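Long-range contacts in anopheles Plasmodium-responsive Leucine-rich repeat protein 1B (Anopheles gambiae, PDB 4XGO), which probably acts in the mosquito response to Plasmodium by binding partner proteins such as LRIM1, here represented by its leucine-rich repeat domain: residues M99-N104 and N123-S128; N146-L151 and D165-T170. One frame throughout, in Å; residues are numbered along the deposited sequence.

Contact 1: residues M99-N104 and N123-S128; sequences MMSMSN and NLQLSS. Unlike the reference sequence in segment 99-104: M100 (reference Leu). With NAG (2-acetamido-2-deoxy-beta-D-glucopyranose), chain C.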
ATOM      1  N   MET A  99       4.592  24.558  -3.799  1.00 15.26           N
ATOM      2  CA  MET A  99       4.388  23.217  -3.251  1.00 16.53           C
ATOM      3  C   MET A  99       4.600  22.190  -4.337  1.00 15.55           C
ATOM      4  O   MET A  99       4.017  22.278  -5.427  1.00 14.55           O
ATOM      5  CB  MET A  99       2.978  23.038  -2.685  1.00 19.65           C
ATOM      6  CG  MET A  99       2.651  21.579  -2.356  1.00 23.50           C
ATOM      7  SD  MET A  99       1.111  21.431  -1.461  1.00 32.53           S
ATOM      8  CE  MET A  99       1.541  22.133   0.126  1.00 31.59           C
ATOM      9  N   MET A 100       5.430  21.202  -4.036  1.00 14.71           N
ATOM     10  CA  MET A 100       5.694  20.130  -4.965  1.00 14.84           C
ATOM     11  C   MET A 100       5.659  18.833  -4.185  1.00 14.21           C
ATOM     12  O   MET A 100       6.433  18.663  -3.230  1.00 13.37           O
ATOM     13  CB  MET A 100       7.048  20.345  -5.650  1.00 16.33           C
ATOM     14  CG  MET A 100       7.176  19.668  -7.004  1.00 17.74           C
ATOM     15  SD  MET A 100       7.337  17.884  -6.896  1.00 18.59           S
ATOM     16  CE  MET A 100       9.021  17.676  -6.342  1.00 18.68           C
ATOM     17  N   SER A 101       4.755  17.942  -4.567  1.00 13.40           N
ATOM     18  CA  SER A 101       4.643  16.674  -3.909  1.00 13.37           C
ATOM     19  C   SER A 101       4.908  15.549  -4.889  1.00 12.98           C
ATOM     20  O   SER A 101       4.286  15.469  -5.948  1.00 12.56           O
ATOM     21  CB  SER A 101       3.253  16.554  -3.277  1.00 13.95           C
ATOM     22  OG  SER A 101       3.224  15.540  -2.326  1.00 15.82           O
ATOM     23  N   MET A 102       5.812  14.655  -4.505  1.00 12.37           N
ATOM     24  CA  MET A 102       6.146  13.490  -5.305  1.00 13.26           C
ATOM     25  C   MET A 102       6.442  12.279  -4.399  1.00 12.51           C
ATOM     26  O   MET A 102       7.361  11.496  -4.635  1.00 12.25           O
ATOM     27  CB  MET A 102       7.347  13.868  -6.159  1.00 15.09           C
ATOM     28  CG  MET A 102       7.448  13.116  -7.444  1.00 17.52           C
ATOM     29  SD  MET A 102       8.719  13.935  -8.454  1.00 19.88           S
ATOM     30  CE  MET A 102       7.808  15.095  -9.450  1.00 20.34           C
ATOM     31  N   SER A 103       5.628  12.125  -3.372  1.00 11.76           N
ATOM     32  CA  SER A 103       5.761  10.972  -2.505  1.00 11.67           C
ATOM     33  C   SER A 103       5.400   9.705  -3.270  1.00 11.71           C
ATOM     34  O   SER A 103       4.693   9.746  -4.272  1.00 11.26           O
ATOM     35  CB  SER A 103       4.905  11.104  -1.244  1.00 11.74           C
ATOM     36  OG  SER A 103       3.525  10.916  -1.538  1.00 12.96           O
ATOM     37  N   ASN A 104       5.911   8.574  -2.797  1.00 11.56           N
ATOM     38  CA  ASN A 104       5.493   7.283  -3.331  1.00 12.36           C
ATOM     39  C   ASN A 104       5.753   7.137  -4.828  1.00 12.39           C
ATOM     40  O   ASN A 104       4.913   6.651  -5.579  1.00 12.41           O
ATOM     41  CB  ASN A 104       4.016   7.035  -2.982  1.00 13.20           C
ATOM     42  CG  ASN A 104       3.780   6.923  -1.487  1.00 13.94           C
ATOM     43  OD1 ASN A 104       3.535   7.916  -0.791  1.00 15.75           O
ATOM     44  ND2 ASN A 104       3.925   5.725  -0.971  1.00 14.80           N
ATOM     45  N   ASN A 123       7.038  24.093   0.337  1.00 13.69           N
ATOM     46  CA  ASN A 123       6.539  22.808   0.810  0.50 13.24           C
ATOM     47  C   ASN A 123       6.971  21.717  -0.160  1.00 12.73           C
ATOM     48  O   ASN A 123       6.602  21.745  -1.325  1.00 12.12           O
ATOM     49  CB  ASN A 123       5.020  22.860   0.963  0.50 13.59           C
ATOM     50  CG  ASN A 123       4.571  23.949   1.929  0.50 14.25           C
ATOM     51  OD1 ASN A 123       4.691  23.808   3.149  0.50 15.12           O
ATOM     52  ND2 ASN A 123       4.047  25.038   1.389  0.50 14.93           N
ATOM     53  N   LEU A 124       7.761  20.772   0.346  1.00 11.75           N
ATOM     54  CA  LEU A 124       8.343  19.745  -0.483  1.00 11.67           C
ATOM     55  C   LEU A 124       8.102  18.379   0.169  1.00 11.13           C
ATOM     56  O   LEU A 124       8.509  18.144   1.324  1.00 10.83           O
ATOM     57  CB  LEU A 124       9.832  20.007  -0.656  1.00 11.99           C
ATOM     58  CG  LEU A 124      10.625  19.003  -1.480  1.00 12.35           C
ATOM     59  CD1 LEU A 124      10.065  18.836  -2.883  1.00 12.57           C
ATOM     60  CD2 LEU A 124      12.085  19.425  -1.531  1.00 13.16           C
ATOM     61  N   GLN A 125       7.438  17.509  -0.580  1.00 10.71           N
ATOM     62  CA  GLN A 125       7.061  16.184  -0.099  0.50 10.80           C
ATOM     63  C   GLN A 125       7.678  15.146  -1.013  1.00 10.63           C
ATOM     64  O   GLN A 125       7.313  15.062  -2.197  1.00 10.64           O
ATOM     65  CB  GLN A 125       5.545  16.038  -0.124  0.50 11.27           C
ATOM     66  CG  GLN A 125       4.815  17.040   0.746  0.50 11.87           C
ATOM     67  CD  GLN A 125       5.106  16.835   2.201  0.50 12.22           C
ATOM     68  OE1 GLN A 125       4.954  15.723   2.723  0.50 12.86           O
ATOM     69  NE2 GLN A 125       5.538  17.906   2.882  0.50 12.82           N
ATOM     70  N   LEU A 126       8.636  14.388  -0.474  1.00 10.20           N
ATOM     71  CA  LEU A 126       9.373  13.374  -1.205  1.00 10.49           C
ATOM     72  C   LEU A 126       9.416  12.051  -0.446  1.00 10.10           C
ATOM     73  O   LEU A 126      10.294  11.203  -0.717  1.00 10.32           O
ATOM     74  CB  LEU A 126      10.802  13.858  -1.454  1.00 10.71           C
ATOM     75  CG  LEU A 126      10.937  15.045  -2.419  1.00 11.17           C
ATOM     76  CD1 LEU A 126      12.354  15.573  -2.463  1.00 11.61           C
ATOM     77  CD2 LEU A 126      10.460  14.660  -3.802  1.00 11.45           C
ATOM     78  N   SER A 127       8.475  11.853   0.477  1.00  9.90           N
ATOM     79  CA  SER A 127       8.487  10.643   1.280  0.50  9.84           C
ATOM     80  C   SER A 127       8.255   9.399   0.412  1.00 10.23           C
ATOM     81  O   SER A 127       7.629   9.463  -0.630  1.00  9.83           O
ATOM     82  CB  SER A 127       7.442  10.720   2.390  0.50  9.70           C
ATOM     83  OG  SER A 127       6.144  10.644   1.840  0.50  9.66           O
ATOM     84  N   SER A 128       8.806   8.270   0.858  1.00 10.49           N
ATOM     85  CA  SER A 128       8.523   6.968   0.258  1.00 11.09           C
ATOM     86  C   SER A 128       8.976   6.894  -1.197  1.00 11.41           C
ATOM     87  O   SER A 128       8.224   6.507  -2.085  1.00 11.67           O
ATOM     88  CB  SER A 128       7.048   6.573   0.412  1.00 11.31           C
ATOM     89  OG  SER A 128       6.671   6.481   1.779  1.00 11.71           O
TER
HETATM   90  C1  NAG C   1       5.798  12.551   6.262  1.00 17.63           C
HETATM   91  C2  NAG C   1       4.709  12.867   7.287  1.00 19.25           C
HETATM   92  C3  NAG C   1       4.193  11.570   7.919  1.00 22.44           C
HETATM   93  C4  NAG C   1       3.727  10.592   6.853  1.00 26.90           C
HETATM   94  C5  NAG C   1       4.803  10.466   5.769  1.00 26.03           C
HETATM   95  C6  NAG C   1       4.263   9.635   4.603  1.00 28.51           C
HETATM   96  C7  NAG C   1       4.631  14.645   8.949  1.00 20.20           C
HETATM   97  C8  NAG C   1       5.292  15.336  10.098  1.00 20.99           C
HETATM   98  N2  NAG C   1       5.261  13.633   8.369  1.00 18.31           N
HETATM   99  O3  NAG C   1       3.167  11.835   8.862  1.00 20.39           O
HETATM  100  O4  NAG C   1       3.598   9.281   7.417  1.00 33.16           O
HETATM  101  O5  NAG C   1       5.215  11.732   5.277  1.00 21.41           O
HETATM  102  O6  NAG C   1       4.937   8.395   4.704  1.00 37.11           O
HETATM  103  O7  NAG C   1       3.534  15.028   8.568  1.00 21.51           O
HETATM  104  O   HOH W   1       4.773   8.327   1.828  1.00 35.56           O
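M99 lies against N123 at the start of two neighbouring parallel strands, 99-101 and 123-125, of a leucine-rich repeat solenoid. The strand directions differ by 3°. The M99 chain is extended and then bends at its last torsion (chi3 -70°), which brings M99 CE to 3.7 Å from N123 CB. M100, which differs from the reference sequence, turns to the other face of the sheet. Its backbone N donates to N123 O, and its O accepts from Q125 N at 3.1 Å. Its side chain lies beside L124, pointing the same way, with M100 CE 3.8 Å from L124 CD1. M100 and L124 thus belong to the apolar core inside the solenoid, opposite the face of M99 and S101. S101 OG sits 3.2 Å from Q125 CB but is hydrogen-bonded to D79. M102 N then donates to Q125 O at 2.8 Å in a nearly straight bond (172°). Its CB meets CD2 of L126. Past the strands the two backbones still run together through the turn. S103 places CB against S127 OG, while its own OG bonds to D79. N104 N donates to S127 O. The N104 amide packs against S128, with N104 ND2 3.5 Å from S128 CB. One water joins both segments to the sugar on N146: it donates to N104 OD1 at 2.9 Å and also hydrogen-bonds to S127 OG, S128 OG and O6 of that sugar.

Contact 2: residues N146-L151 and D165-T170; sequences NVSYNL and DASHNT. With NAG (2-acetamido-2-deoxy-beta-D-glucopyranose), chain C; NAG (2-acetamido-2-deoxy-beta-D-glucopyranose), chain B.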
ATOM      1  N   ASN A 146       9.337  16.955   3.914  1.00 11.27           N
ATOM      2  CA  ASN A 146       9.200  15.572   4.320  1.00 11.19           C
ATOM      3  C   ASN A 146       9.972  14.708   3.353  1.00 10.76           C
ATOM      4  O   ASN A 146       9.618  14.629   2.162  1.00 10.46           O
ATOM      5  CB  ASN A 146       7.715  15.195   4.370  1.00 12.08           C
ATOM      6  CG  ASN A 146       7.458  13.880   5.064  1.00 13.11           C
ATOM      7  OD1 ASN A 146       8.345  13.009   5.172  1.00 11.55           O
ATOM      8  ND2 ASN A 146       6.227  13.745   5.568  1.00 15.47           N
ATOM      9  N   VAL A 147      11.041  14.077   3.857  1.00  9.98           N
ATOM     10  CA  VAL A 147      11.825  13.129   3.102  1.00 10.09           C
ATOM     11  C   VAL A 147      11.872  11.761   3.805  1.00  9.81           C
ATOM     12  O   VAL A 147      12.809  10.992   3.606  1.00  9.94           O
ATOM     13  CB  VAL A 147      13.265  13.631   2.794  1.00 10.58           C
ATOM     14  CG1 VAL A 147      13.226  14.842   1.869  1.00 10.90           C
ATOM     15  CG2 VAL A 147      14.054  13.959   4.071  1.00 10.52           C
ATOM     16  N   SER A 148      10.824  11.447   4.569  1.00  9.41           N
ATOM     17  CA  SER A 148      10.776  10.194   5.311  1.00  9.38           C
ATOM     18  C   SER A 148      10.683   9.002   4.364  1.00  9.70           C
ATOM     19  O   SER A 148      10.248   9.149   3.244  1.00  9.21           O
ATOM     20  CB  SER A 148       9.609  10.173   6.304  1.00  9.31           C
ATOM     21  OG  SER A 148       8.337  10.174   5.656  1.00  9.14           O
ATOM     22  N   TYR A 149      11.126   7.835   4.828  1.00 10.02           N
ATOM     23  CA  TYR A 149      11.075   6.593   4.061  1.00 10.88           C
ATOM     24  C   TYR A 149      11.867   6.697   2.747  1.00 11.15           C
ATOM     25  O   TYR A 149      11.347   6.505   1.657  1.00 11.26           O
ATOM     26  CB  TYR A 149       9.634   6.133   3.838  1.00 11.63           C
ATOM     27  CG  TYR A 149       8.914   5.772   5.117  1.00 12.61           C
ATOM     28  CD1 TYR A 149       8.979   4.476   5.626  1.00 13.92           C
ATOM     29  CD2 TYR A 149       8.183   6.721   5.821  1.00 13.47           C
ATOM     30  CE1 TYR A 149       8.312   4.135   6.796  1.00 14.69           C
ATOM     31  CE2 TYR A 149       7.500   6.375   6.986  1.00 14.72           C
ATOM     32  CZ  TYR A 149       7.594   5.078   7.454  1.00 15.32           C
ATOM     33  OH  TYR A 149       6.929   4.702   8.612  1.00 18.63           O
ATOM     34  N   ASN A 150      13.152   6.970   2.894  1.00 11.28           N
ATOM     35  CA  ASN A 150      14.088   6.991   1.789  1.00 11.67           C
ATOM     36  C   ASN A 150      15.364   6.262   2.217  1.00 12.57           C
ATOM     37  O   ASN A 150      15.338   5.484   3.210  1.00 12.26           O
ATOM     38  CB  ASN A 150      14.284   8.435   1.342  1.00 11.33           C
ATOM     39  CG  ASN A 150      13.180   8.888   0.416  1.00 11.11           C
ATOM     40  OD1 ASN A 150      13.043   8.356  -0.689  1.00 11.27           O
ATOM     41  ND2 ASN A 150      12.403   9.853   0.845  1.00 10.65           N
ATOM     42  N   LEU A 151      16.450   6.478   1.484  1.00 13.52           N
ATOM     43  CA  LEU A 151      17.739   5.825   1.755  1.00 14.37           C
ATOM     44  C   LEU A 151      18.850   6.828   1.974  1.00 14.86           C
ATOM     45  O   LEU A 151      20.007   6.604   1.550  1.00 15.47           O
ATOM     46  CB  LEU A 151      18.096   4.912   0.589  1.00 15.59           C
ATOM     47  CG  LEU A 151      17.094   3.783   0.357  1.00 15.78           C
ATOM     48  CD1 LEU A 151      17.320   3.112  -0.980  1.00 16.81           C
ATOM     49  CD2 LEU A 151      17.110   2.764   1.477  1.00 16.27           C
ATOM     50  N   ASP A 165      10.700  16.339   8.451  1.00 10.96           N
ATOM     51  CA  ASP A 165      10.571  14.928   8.757  1.00 10.53           C
ATOM     52  C   ASP A 165      11.534  14.162   7.847  1.00 10.37           C
ATOM     53  O   ASP A 165      11.374  14.147   6.630  1.00  9.63           O
ATOM     54  CB  ASP A 165       9.122  14.450   8.611  1.00 10.67           C
ATOM     55  CG  ASP A 165       8.912  12.994   9.071  1.00 10.79           C
ATOM     56  OD1 ASP A 165       9.895  12.225   9.208  1.00 10.26           O
ATOM     57  OD2 ASP A 165       7.724  12.609   9.284  1.00 11.35           O
ATOM     58  N   ALA A 166      12.563  13.579   8.466  1.00 10.16           N
ATOM     59  CA  ALA A 166      13.515  12.696   7.763  1.00 10.35           C
ATOM     60  C   ALA A 166      13.610  11.309   8.415  1.00 10.14           C
ATOM     61  O   ALA A 166      14.626  10.608   8.306  1.00 10.23           O
ATOM     62  CB  ALA A 166      14.877  13.349   7.616  1.00 10.91           C
ATOM     63  N   SER A 167      12.498  10.879   9.000  1.00  9.94           N
ATOM     64  CA  SER A 167      12.410   9.603   9.704  1.00  9.79           C
ATOM     65  C   SER A 167      12.508   8.474   8.696  1.00 10.03           C
ATOM     66  O   SER A 167      12.278   8.681   7.493  1.00  9.28           O
ATOM     67  CB  SER A 167      11.103   9.496  10.512  1.00  9.61           C
ATOM     68  OG  SER A 167       9.928   9.529   9.708  1.00  9.68           O
ATOM     69  N   HIS A 168      12.915   7.306   9.172  1.00 10.00           N
ATOM     70  CA  HIS A 168      12.987   6.124   8.331  1.00 10.75           C
ATOM     71  C   HIS A 168      13.934   6.336   7.131  1.00 10.84           C
ATOM     72  O   HIS A 168      13.573   6.149   5.971  1.00 10.85           O
ATOM     73  CB  HIS A 168      11.600   5.687   7.892  1.00 11.05           C
ATOM     74  CG  HIS A 168      10.689   5.354   9.031  1.00 11.75           C
ATOM     75  ND1 HIS A 168      10.603   4.086   9.553  1.00 13.01           N
ATOM     76  CD2 HIS A 168       9.819   6.109   9.738  1.00 12.27           C
ATOM     77  CE1 HIS A 168       9.722   4.068  10.534  1.00 12.81           C
ATOM     78  NE2 HIS A 168       9.219   5.282  10.657  1.00 12.95           N
ATOM     79  N   ASN A 169      15.156   6.733   7.445  1.00 11.06           N
ATOM     80  CA  ASN A 169      16.249   6.771   6.461  1.00 11.67           C
ATOM     81  C   ASN A 169      17.419   5.989   7.073  1.00 12.39           C
ATOM     82  O   ASN A 169      17.183   5.168   7.963  1.00 12.46           O
ATOM     83  CB  ASN A 169      16.602   8.218   6.132  1.00 11.61           C
ATOM     84  CG  ASN A 169      15.722   8.791   5.035  1.00 11.58           C
ATOM     85  OD1 ASN A 169      15.953   8.554   3.842  1.00 11.45           O
ATOM     86  ND2 ASN A 169      14.687   9.524   5.435  1.00 11.33           N
ATOM     87  N   THR A 170      18.639   6.214   6.604  1.00 13.60           N
ATOM     88  CA  THR A 170      19.846   5.642   7.236  1.00 14.53           C
ATOM     89  C   THR A 170      20.817   6.758   7.603  1.00 14.79           C
ATOM     90  O   THR A 170      22.052   6.649   7.403  1.00 15.33           O
ATOM     91  CB  THR A 170      20.544   4.596   6.330  1.00 16.09           C
ATOM     92  OG1 THR A 170      20.940   5.180   5.081  1.00 16.64           O
ATOM     93  CG2 THR A 170      19.618   3.442   6.051  1.00 16.41           C
TER
HETATM   94  C1  NAG C   1       5.798  12.551   6.262  1.00 17.63           C
HETATM   95  C2  NAG C   1       4.709  12.867   7.287  1.00 19.25           C
HETATM   96  C3  NAG C   1       4.193  11.570   7.919  1.00 22.44           C
HETATM   97  C4  NAG C   1       3.727  10.592   6.853  1.00 26.90           C
HETATM   98  C5  NAG C   1       4.803  10.466   5.769  1.00 26.03           C
HETATM   99  C6  NAG C   1       4.263   9.635   4.603  1.00 28.51           C
HETATM  100  C7  NAG C   1       4.631  14.645   8.949  1.00 20.20           C
HETATM  101  C8  NAG C   1       5.292  15.336  10.098  1.00 20.99           C
HETATM  102  N2  NAG C   1       5.261  13.633   8.369  1.00 18.31           N
HETATM  103  O3  NAG C   1       3.167  11.835   8.862  1.00 20.39           O
HETATM  104  O4  NAG C   1       3.598   9.281   7.417  1.00 33.16           O
HETATM  105  O5  NAG C   1       5.215  11.732   5.277  1.00 21.41           O
HETATM  106  O6  NAG C   1       4.937   8.395   4.704  1.00 37.11           O
HETATM  107  O7  NAG C   1       3.534  15.028   8.568  1.00 21.51           O
HETATM  108  C1  NAG B   2       2.243   8.838   7.552  1.00 42.11           C
HETATM  109  C2  NAG B   2       2.236   7.321   7.668  1.00 45.37           C
HETATM  110  C3  NAG B   2       0.801   6.818   7.809  1.00 51.55           C
HETATM  111  C4  NAG B   2      -0.054   7.657   8.768  1.00 53.34           C
HETATM  112  C5  NAG B   2       0.244   9.158   8.727  1.00 52.72           C
HETATM  113  C6  NAG B   2      -0.322   9.866   9.953  1.00 54.29           C
HETATM  114  C7  NAG B   2       3.772   5.810   6.458  1.00 47.76           C
HETATM  115  C8  NAG B   2       4.291   5.356   5.123  1.00 49.09           C
HETATM  116  N2  NAG B   2       2.836   6.764   6.463  1.00 47.34           N
HETATM  117  O3  NAG B   2       0.833   5.476   8.252  1.00 52.30           O
HETATM  118  O4  NAG B   2      -1.420   7.449   8.457  1.00 58.02           O
HETATM  119  O5  NAG B   2       1.637   9.384   8.703  1.00 48.24           O
HETATM  120  O6  NAG B   2      -0.301  11.261   9.744  1.00 57.35           O
HETATM  121  O7  NAG B   2       4.222   5.294   7.470  1.00 47.41           O
HETATM  122  O   HOH W   2      21.469   4.119   2.685  1.00 35.33           O
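Y149 lays one ring face over H168 in an offset stack, with centroids 4.0 Å apart and planes at 9°. H168 CB also sits over that face, a CH-pi contact. The opposite face of the tyrosine meets the acetyl methyl C8 of the second N-acetylglucosamine of the glycan on N146. H168 in turn stacks on H189, which extends the row of rings to the next repeat. The first N-acetylglucosamine is bonded covalently through C1 to N146 ND2. With CG anti to the backbone N (chi1 -167°), N146 OD1 accepts from S148 N, which makes an Asx turn, and also from S148 OG. D165 repeats it: D165 OD1 accepts from S167 N and, on its syn lone pair, from S167 OG at 2.7 Å. D165 OD2 receives N2 of the first sugar at 2.8 Å. Inside the turn, N169 ND2 donates to V147 O at 3.0 Å and to A166 O, while its OD1 accepts from L152 N. N150 ND2 reaches V147 O from the opposite face of the carbonyl plane. These are rungs of the asparagine ladder of leucine-rich repeats. V147 N donates to D165 O at 2.8 Å. The chemistry implies that buried asparagine amides are donors to turn carbonyls and bond successive repeats to one another, while the bond from N2 to D165 OD2 would limit the rotation of the acetamido group.

From the N terminus, strand 99-101 leads into the turn of contact 1, and the chain comes back at 123-128, closing a loop of 18 residues. Contact 2 opens later at 146 and closes a shorter loop of 13 residues at 165-170. The two are in series, neither nested nor crossed, with centres 12 Å apart. They meet directly because 123-128 and 146-151 are adjacent coils: L126 N lies 2.8 Å from N146 O and S128 N 2.9 Å from S148 O, both probable hydrogen bonds. N150 ND2 also reaches back to L126 O. Four consecutive coils are thus tied side by side, and the glycan on N146 touches both contacts.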